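Local structure of methionine-binding protein (3TQW) at residues A[94-99]-A[124-129]; A[103-108]-A[119-124]; A[112-117]-A[137-142]. The protein binds methionine, probably in the periplasm, and probably delivers it to an ABC transporter, as an NlpA-family lipoprotein. All blocks are in the same frame, centred on the assembly; numbering follows the deposited sequence.

Contact 1 of 3, residues A[94-99]-A[124-129]; sequences TALTQL and AQLIQL
L96, in the 3-10 turn of residues 96-98, and A124, where helix 111-123 runs out, mark the nearest backbone approach of segments 94-99 and 124-129, their CA atoms 7.9 Å apart with no hydrogen bond between the segments. Aliphatic groups bridge the distance. L96 reaches the methyl of A124 with one branch, CD1 lying 3.7 Å from A124 CB, while its CD2 only comes near L126, 4.4 Å from CD1 of that leucine. The second leucine pair is more intimate. L99 sets its CD1 against the forked end of L126, 3.8 Å from CD2 and 3.9 Å from CD1 of L126, so that a single methyl faces both prongs of the fork and the two side chains cross at about a right angle. In L126 the CG is anti to the carbonyl carbon (chi1 -63°), which carries that fork toward L99. L168 of strand 168-171 touches both L96 and L126, placing the contact at the edge of the hydrophobic layer beside the five-stranded sheet.

The polar bonds that shape the turn stay inside 94-99. Q98 folds back so that its OE1 receives T94 N at 2.6 Å, nearly along the C=O axis, and A95 N at 3.0 Å from above the carbonyl plane. Segment 124-129 is held by the helix end, where Q125 takes positive phi (62°) in a Schellman motif, and by strand 142-144, which pairs with Q128.

With only methyl groups meeting, the contact has no directional bond to fix its register; its cohesion rests on dispersion and on keeping water from four partly or fully buried aliphatic residues, while the shape of each segment is set by hydrogen bonds that do not cross the contact.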
loop_
_atom_site.group_PDB
_atom_site.type_symbol
_atom_site.label_atom_id
_atom_site.label_comp_id
_atom_site.label_asym_id
_atom_site.label_seq_id
_atom_site.Cartn_x
_atom_site.Cartn_y
_atom_site.Cartn_z
ATOM N N THR A 94 21.026 12.068 0.494
ATOM C CA THR A 94 20.403 12.289 1.796
ATOM C C THR A 94 19.421 13.450 1.738
ATOM O O THR A 94 18.617 13.639 2.648
ATOM C CB THR A 94 21.447 12.599 2.886
ATOM O OG1 THR A 94 22.218 13.741 2.494
ATOM C CG2 THR A 94 22.377 11.414 3.093
ATOM N N ALA A 95 19.499 14.237 0.671
ATOM C CA ALA A 95 18.588 15.362 0.495
ATOM C C ALA A 95 18.141 15.452 -0.955
ATOM O O ALA A 95 18.911 15.160 -1.866
ATOM C CB ALA A 95 19.253 16.659 0.930
ATOM N N LEU A 96 16.897 15.860 -1.168
ATOM C CA LEU A 96 16.326 15.860 -2.509
ATOM C C LEU A 96 17.040 16.816 -3.463
ATOM O O LEU A 96 17.104 16.561 -4.666
ATOM C CB LEU A 96 14.827 16.164 -2.457
ATOM C CG LEU A 96 13.946 15.057 -1.872
ATOM C CD1 LEU A 96 12.504 15.531 -1.738
ATOM C CD2 LEU A 96 14.025 13.794 -2.728
ATOM N N THR A 97 17.580 17.909 -2.930
ATOM C CA THR A 97 18.288 18.877 -3.767
ATOM C C THR A 97 19.544 18.286 -4.411
ATOM O O THR A 97 20.039 18.808 -5.409
ATOM C CB THR A 97 18.651 20.169 -2.994
ATOM O OG1 THR A 97 19.369 19.837 -1.797
ATOM C CG2 THR A 97 17.393 20.940 -2.627
ATOM N N GLN A 98 20.051 17.195 -3.846
ATOM C CA GLN A 98 21.257 16.554 -4.371
ATOM C C GLN A 98 21.058 15.881 -5.734
ATOM O O GLN A 98 22.032 15.504 -6.389
ATOM C CB GLN A 98 21.805 15.532 -3.372
ATOM C CG GLN A 98 22.200 16.114 -2.023
ATOM C CD GLN A 98 22.801 15.075 -1.096
ATOM O OE1 GLN A 98 22.167 14.069 -0.776
ATOM N NE2 GLN A 98 24.035 15.310 -0.666
ATOM N N LEU A 99 19.808 15.714 -6.158
ATOM C CA LEU A 99 19.531 15.054 -7.434
ATOM C C LEU A 99 20.217 15.764 -8.591
ATOM O O LEU A 99 20.081 16.972 -8.751
ATOM C CB LEU A 99 18.028 14.975 -7.700
ATOM C CG LEU A 99 17.275 13.875 -6.955
ATOM C CD1 LEU A 99 15.784 14.014 -7.177
ATOM C CD2 LEU A 99 17.771 12.501 -7.392
ATOM N N ALA A 124 7.155 16.636 -3.643
ATOM C CA ALA A 124 8.587 16.844 -3.442
ATOM C C ALA A 124 9.136 18.008 -4.273
ATOM O O ALA A 124 10.326 18.314 -4.206
ATOM C CB ALA A 124 9.357 15.564 -3.757
ATOM N N GLN A 125 8.268 18.648 -5.051
ATOM C CA GLN A 125 8.666 19.770 -5.902
ATOM C C GLN A 125 9.697 19.366 -6.955
ATOM O O GLN A 125 10.516 20.182 -7.380
ATOM C CB GLN A 125 9.200 20.932 -5.058
ATOM C CG GLN A 125 8.214 21.441 -4.022
ATOM C CD GLN A 125 6.907 21.893 -4.640
ATOM O OE1 GLN A 125 6.886 22.776 -5.498
ATOM N NE2 GLN A 125 5.807 21.280 -4.215
ATOM N N LEU A 126 9.651 18.107 -7.377
ATOM C CA LEU A 126 10.569 17.607 -8.395
ATOM C C LEU A 126 9.960 17.710 -9.790
ATOM O O LEU A 126 10.669 17.898 -10.780
ATOM C CB LEU A 126 10.962 16.157 -8.100
ATOM C CG LEU A 126 11.732 15.911 -6.802
ATOM C CD1 LEU A 126 11.949 14.417 -6.570
ATOM C CD2 LEU A 126 13.063 16.662 -6.820
ATOM N N ILE A 127 8.642 17.577 -9.862
ATOM C CA ILE A 127 7.932 17.693 -11.122
ATOM C C ILE A 127 6.614 18.400 -10.890
ATOM O O ILE A 127 6.198 18.602 -9.753
ATOM C CB ILE A 127 7.617 16.311 -11.740
ATOM C CG1 ILE A 127 6.778 15.475 -10.765
ATOM C CG2 ILE A 127 8.893 15.577 -12.126
ATOM C CD1 ILE A 127 6.290 14.155 -11.349
ATOM N N GLN A 128 5.959 18.772 -11.981
ATOM C CA GLN A 128 4.598 19.266 -11.923
ATOM C C GLN A 128 3.776 18.460 -12.906
ATOM O O GLN A 128 4.219 18.187 -14.022
ATOM C CB GLN A 128 4.536 20.756 -12.272
ATOM C CG GLN A 128 5.164 21.661 -11.225
ATOM C CD GLN A 128 5.051 23.134 -11.581
ATOM O OE1 GLN A 128 4.496 23.495 -12.620
ATOM N NE2 GLN A 128 5.578 23.992 -10.716
ATOM N N LEU A 129 2.585 18.059 -12.481
ATOM C CA LEU A 129 1.681 17.316 -13.340
ATOM C C LEU A 129 0.711 18.278 -14.006
ATOM O O LEU A 129 0.414 19.340 -13.461
ATOM C CB LEU A 129 0.913 16.276 -12.526
ATOM C CG LEU A 129 1.782 15.189 -11.885
ATOM C CD1 LEU A 129 0.981 14.357 -10.890
ATOM C CD2 LEU A 129 2.413 14.314 -12.960
#

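Contact 2 of 3, residues A[103-108]-A[119-124]; sequences AKIAVP and LLLEKA
No flat group takes part where I105 and V107 meet L121: there are no ring faces or edges here, and branched aliphatic ends do all the touching. The setting is a beta-alpha-beta crossover, in which strand 104-108 leads into helix 111-123 and the chain later returns as strand 150-154, parallel to and beside strand 104-108. This contact is the seam where the last turn of the helix lies on the sheet. I105 and V107, two residues apart on the strand, both direct their side chains to the helix, whereas the intervening A106 points away from it and packs on L154 and L159.

The helix answers with one residue. L121 lowers its fork over the strand and shares its two methyls unequally: CD2 meets only I105, whereas CD1 lies between I105 and V107. The side chains of I105 and L121 run antiparallel, flank to flank, and V107 is met at a slant. I105 presents its CG2 branch, anti to the backbone N, because chi1 of -46° swings the longer CG1 arm to the other side of CB. The same leucine also touches I151 of strand 150-154 and L88 of strand 87-89, so it is gripped by apolar groups from three strands of one sheet.

All three residues are buried and none offers a polar side-chain atom, so nothing here needs a hydrogen-bonding partner. The closest approach is I105 CG2 to L121 CD2 at 3.7 Å; V107 CG1 stands 4.1 Å from L121 CD1.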
loop_
_atom_site.group_PDB
_atom_site.type_symbol
_atom_site.label_atom_id
_atom_site.label_comp_id
_atom_site.label_asym_id
_atom_site.label_seq_id
_atom_site.Cartn_x
_atom_site.Cartn_y
_atom_site.Cartn_z
ATOM N N ALA A 103 18.745 12.292 -13.359
ATOM C CA ALA A 103 18.741 11.249 -12.341
ATOM C C ALA A 103 17.572 10.299 -12.576
ATOM O O ALA A 103 16.541 10.708 -13.105
ATOM C CB ALA A 103 18.655 11.864 -10.958
ATOM N N LYS A 104 17.740 9.035 -12.191
ATOM C CA LYS A 104 16.693 8.023 -12.346
ATOM C C LYS A 104 15.850 7.898 -11.086
ATOM O O LYS A 104 16.380 7.721 -9.991
ATOM C CB LYS A 104 17.298 6.658 -12.655
ATOM C CG LYS A 104 18.189 6.629 -13.881
ATOM C CD LYS A 104 18.757 5.236 -14.113
ATOM C CE LYS A 104 19.422 5.142 -15.478
ATOM N NZ LYS A 104 19.994 3.792 -15.723
ATOM N N ILE A 105 14.534 7.980 -11.255
ATOM C CA ILE A 105 13.600 7.839 -10.154
ATOM C C ILE A 105 12.697 6.642 -10.426
ATOM O O ILE A 105 11.994 6.614 -11.436
ATOM C CB ILE A 105 12.692 9.078 -10.027
ATOM C CG1 ILE A 105 13.503 10.373 -10.114
ATOM C CG2 ILE A 105 11.900 9.015 -8.730
ATOM C CD1 ILE A 105 14.322 10.658 -8.891
ATOM N N ALA A 106 12.716 5.657 -9.535
ATOM C CA ALA A 106 11.883 4.471 -9.710
ATOM C C ALA A 106 10.530 4.660 -9.037
ATOM O O ALA A 106 10.450 5.209 -7.941
ATOM C CB ALA A 106 12.584 3.236 -9.168
ATOM N N VAL A 107 9.473 4.215 -9.712
ATOM C CA VAL A 107 8.114 4.265 -9.175
ATOM C C VAL A 107 7.421 2.934 -9.476
ATOM O O VAL A 107 7.833 2.220 -10.391
ATOM C CB VAL A 107 7.301 5.397 -9.822
ATOM C CG1 VAL A 107 7.962 6.751 -9.564
ATOM C CG2 VAL A 107 7.162 5.154 -11.329
ATOM N N PRO A 108 6.375 2.589 -8.705
ATOM C CA PRO A 108 5.592 1.378 -8.999
ATOM C C PRO A 108 4.993 1.459 -10.399
ATOM O O PRO A 108 4.745 2.568 -10.872
ATOM C CB PRO A 108 4.473 1.413 -7.951
ATOM C CG PRO A 108 5.010 2.277 -6.840
ATOM C CD PRO A 108 5.854 3.316 -7.533
ATOM N N LEU A 119 2.388 11.807 -7.844
ATOM C CA LEU A 119 1.844 12.851 -6.987
ATOM C C LEU A 119 2.811 13.193 -5.863
ATOM O O LEU A 119 2.940 14.356 -5.479
ATOM C CB LEU A 119 0.489 12.434 -6.421
ATOM C CG LEU A 119 -0.697 12.568 -7.380
ATOM C CD1 LEU A 119 -1.920 11.831 -6.848
ATOM C CD2 LEU A 119 -1.015 14.038 -7.639
ATOM N N LEU A 120 3.492 12.175 -5.340
ATOM C CA LEU A 120 4.477 12.373 -4.281
ATOM C C LEU A 120 5.721 13.100 -4.802
ATOM O O LEU A 120 6.302 13.928 -4.098
ATOM C CB LEU A 120 4.856 11.031 -3.643
ATOM C CG LEU A 120 5.865 11.015 -2.492
ATOM C CD1 LEU A 120 5.429 11.916 -1.354
ATOM C CD2 LEU A 120 6.081 9.591 -1.980
ATOM N N LEU A 121 6.135 12.788 -6.030
ATOM C CA LEU A 121 7.264 13.491 -6.642
ATOM C C LEU A 121 6.917 14.960 -6.860
ATOM O O LEU A 121 7.787 15.834 -6.816
ATOM C CB LEU A 121 7.668 12.847 -7.973
ATOM C CG LEU A 121 8.205 11.420 -7.917
ATOM C CD1 LEU A 121 8.370 10.862 -9.322
ATOM C CD2 LEU A 121 9.526 11.376 -7.160
ATOM N N GLU A 122 5.639 15.225 -7.100
ATOM C CA GLU A 122 5.165 16.592 -7.259
ATOM C C GLU A 122 5.164 17.314 -5.911
ATOM O O GLU A 122 5.536 18.483 -5.817
ATOM C CB GLU A 122 3.770 16.604 -7.881
ATOM C CG GLU A 122 3.232 17.992 -8.138
ATOM C CD GLU A 122 1.892 17.974 -8.844
ATOM O OE1 GLU A 122 0.964 17.291 -8.355
ATOM O OE2 GLU A 122 1.770 18.645 -9.892
ATOM N N LYS A 123 4.743 16.608 -4.866
ATOM C CA LYS A 123 4.791 17.144 -3.513
ATOM C C LYS A 123 6.238 17.481 -3.176
ATOM O O LYS A 123 6.517 18.486 -2.521
ATOM C CB LYS A 123 4.234 16.115 -2.525
ATOM C CG LYS A 123 4.274 16.523 -1.061
ATOM C CD LYS A 123 3.795 15.370 -0.185
ATOM C CE LYS A 123 3.880 15.703 1.292
ATOM N NZ LYS A 123 2.996 16.842 1.635
ATOM N N ALA A 124 7.155 16.636 -3.643
ATOM C CA ALA A 124 8.587 16.844 -3.442
ATOM C C ALA A 124 9.136 18.008 -4.273
ATOM O O ALA A 124 10.326 18.314 -4.206
ATOM C CB ALA A 124 9.357 15.564 -3.757
#

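Contact 3 of 3, residues A[112-117]-A[137-142]; sequences SNEARA and ATPMDI. With MET (methionine), chain C.
A115 and A137 bring the two backbones closest, through van der Waals packing and one bent C-H...O contact. Their CA atoms are only 4.5 Å apart, an approach that two small residues permit. A115 CB lies 3.3 Å from A137 N, and the CA of A115 directs its C-H at A137 O, 3.4 Å away; no conventional hydrogen bond crosses.

The second touch pairs a carboxylate with a ring. E114, its CG anti to the backbone N (chi1 173°) and its chain extended beyond, crosses P139 at about a right angle, OE1 resting 3.2 Å from CD of the proline. The same oxygen lies close to OE1 of E153, a pairing of like charges that may raise the pKa of one carboxylate.

One hydrogen bond to the ligand leaves from the other side of the helix, where R116 and N113 line the methionine pocket. R116, extended from CG to NE, grips the alpha-carboxylate, donating NH1 to the methionine OXT at 2.8 Å (N-H...O angle 134°), with that oxygen at the guanidinium edge. A salt bridge from NE to E191 helps fix the group's rotation. N113 lies beside the thioether, its ND2 in contact with SD at 3.4 Å, and its amide is positioned by D110 at ND2 and H60 at OD1.

Helix 111-123 thus stands between the pocket and the 137-142 loop. S112 and N113 pack on helix 61-71, A117 on strand 104-108, and the loop leads directly into strand 142-144, which pairs with strand 128-129.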
loop_
_atom_site.group_PDB
_atom_site.type_symbol
_atom_site.label_atom_id
_atom_site.label_comp_id
_atom_site.label_asym_id
_atom_site.label_seq_id
_atom_site.Cartn_x
_atom_site.Cartn_y
_atom_site.Cartn_z
ATOM N N SER A 112 -2.501 2.682 -10.213
ATOM C CA SER A 112 -2.854 3.534 -9.079
ATOM C C SER A 112 -1.652 3.938 -8.232
ATOM O O SER A 112 -1.540 5.089 -7.815
ATOM C CB SER A 112 -3.931 2.882 -8.205
ATOM O OG SER A 112 -3.433 1.734 -7.537
ATOM N N ASN A 113 -0.749 3.002 -7.974
ATOM C CA ASN A 113 0.433 3.351 -7.193
ATOM C C ASN A 113 1.459 4.148 -7.990
ATOM O O ASN A 113 2.269 4.877 -7.412
ATOM C CB ASN A 113 1.051 2.123 -6.527
ATOM C CG ASN A 113 0.183 1.590 -5.399
ATOM O OD1 ASN A 113 0.082 2.206 -4.334
ATOM N ND2 ASN A 113 -0.456 0.446 -5.630
ATOM N N GLU A 114 1.417 4.023 -9.315
ATOM C CA GLU A 114 2.271 4.847 -10.157
ATOM C C GLU A 114 1.786 6.289 -10.108
ATOM O O GLU A 114 2.581 7.203 -9.931
ATOM C CB GLU A 114 2.305 4.350 -11.605
ATOM C CG GLU A 114 3.055 5.313 -12.518
ATOM C CD GLU A 114 3.610 4.644 -13.750
ATOM O OE1 GLU A 114 4.341 5.321 -14.502
ATOM O OE2 GLU A 114 3.324 3.445 -13.965
ATOM N N ALA A 115 0.480 6.489 -10.263
ATOM C CA ALA A 115 -0.096 7.822 -10.149
ATOM C C ALA A 115 0.217 8.398 -8.767
ATOM O O ALA A 115 0.551 9.573 -8.625
ATOM C CB ALA A 115 -1.603 7.779 -10.388
ATOM N N ARG A 116 0.116 7.552 -7.754
ATOM C CA ARG A 116 0.386 7.949 -6.382
ATOM C C ARG A 116 1.814 8.448 -6.217
ATOM O O ARG A 116 2.048 9.471 -5.580
ATOM C CB ARG A 116 0.141 6.765 -5.439
ATOM C CG ARG A 116 0.542 7.017 -3.981
ATOM C CD ARG A 116 0.323 5.756 -3.160
ATOM N NE ARG A 116 0.380 5.994 -1.719
ATOM C CZ ARG A 116 0.203 5.044 -0.808
ATOM N NH1 ARG A 116 -0.039 3.803 -1.200
ATOM N NH2 ARG A 116 0.267 5.330 0.492
ATOM N N ALA A 117 2.763 7.710 -6.787
ATOM C CA ALA A 117 4.173 8.054 -6.681
ATOM C C ALA A 117 4.481 9.349 -7.428
ATOM O O ALA A 117 5.317 10.142 -6.990
ATOM C CB ALA A 117 5.031 6.928 -7.215
ATOM N N ALA A 137 -2.702 9.624 -12.902
ATOM C CA ALA A 137 -1.566 10.236 -13.593
ATOM C C ALA A 137 -0.552 9.228 -14.130
ATOM O O ALA A 137 -0.293 8.191 -13.514
ATOM C CB ALA A 137 -0.876 11.253 -12.682
ATOM N N THR A 138 0.004 9.548 -15.295
ATOM C CA THR A 138 1.091 8.795 -15.911
ATOM C C THR A 138 2.221 9.787 -16.179
ATOM O O THR A 138 2.023 10.992 -16.045
ATOM C CB THR A 138 0.642 8.159 -17.248
ATOM O OG1 THR A 138 1.747 7.494 -17.874
ATOM C CG2 THR A 138 0.122 9.218 -18.190
ATOM N N PRO A 139 3.419 9.293 -16.532
ATOM C CA PRO A 139 4.504 10.226 -16.853
ATOM C C PRO A 139 4.168 11.159 -18.021
ATOM O O PRO A 139 4.769 12.222 -18.151
ATOM C CB PRO A 139 5.660 9.297 -17.223
ATOM C CG PRO A 139 5.393 8.051 -16.413
ATOM C CD PRO A 139 3.900 7.902 -16.406
HETATM N N MSE A 140 3.214 10.762 -18.855
HETATM C CA MSE A 140 2.763 11.600 -19.957
HETATM C C MSE A 140 2.074 12.843 -19.419
HETATM O O MSE A 140 1.853 13.810 -20.148
HETATM C CB MSE A 140 1.791 10.829 -20.858
HETATM C CG MSE A 140 2.455 9.977 -21.924
HETATM SE SE MSE A 140 3.438 11.034 -23.226
HETATM C CE MSE A 140 5.251 10.616 -22.624
ATOM N N ASP A 141 1.723 12.807 -18.138
ATOM C CA ASP A 141 1.039 13.929 -17.517
ATOM C C ASP A 141 2.008 14.861 -16.809
ATOM O O ASP A 141 1.593 15.802 -16.136
ATOM C CB ASP A 141 -0.028 13.442 -16.539
ATOM C CG ASP A 141 -1.134 12.677 -17.228
ATOM O OD1 ASP A 141 -1.916 13.305 -17.976
ATOM O OD2 ASP A 141 -1.224 11.452 -17.015
ATOM N N ILE A 142 3.301 14.594 -16.956
ATOM C CA ILE A 142 4.308 15.477 -16.389
ATOM C C ILE A 142 4.449 16.698 -17.287
ATOM O O ILE A 142 4.866 16.589 -18.441
ATOM C CB ILE A 142 5.667 14.776 -16.224
ATOM C CG1 ILE A 142 5.572 13.676 -15.163
ATOM C CG2 ILE A 142 6.734 15.780 -15.821
ATOM C CD1 ILE A 142 6.869 12.927 -14.948
HETATM N N MET C . -0.210 -1.568 1.562
HETATM C CA MET C . 0.013 -0.859 0.295
HETATM C C MET C . 0.067 0.643 0.559
HETATM O O MET C . -0.684 1.145 1.393
HETATM C CB MET C . -1.113 -1.191 -0.694
HETATM C CG MET C . -0.984 -0.560 -2.084
HETATM S SD MET C . -2.364 -1.016 -3.168
HETATM C CE MET C . -2.047 -2.771 -3.335
HETATM O OXT MET C . 0.851 1.386 -0.038
#

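Overall arrangement
From the N terminus, the chain leaves strand 87-89 and makes the 3-10 turn of contact 1, whose partner arrives only after helix 111-123. Contact 2, joining strand 104-108 to the end of that helix, is nested inside the loop closed by contact 1, and the two share A124. Contact 3 starts within the helix and closes on the loop ahead of strand 142-144, so it crosses both others. E122 links the first two through a probable hydrogen bond to L129 N, and A117 packs on V107 and P108 between contacts 2 and 3. Together they bind the sheet, helix and small hairpin of one lobe, with contact 3 nearest the methionine.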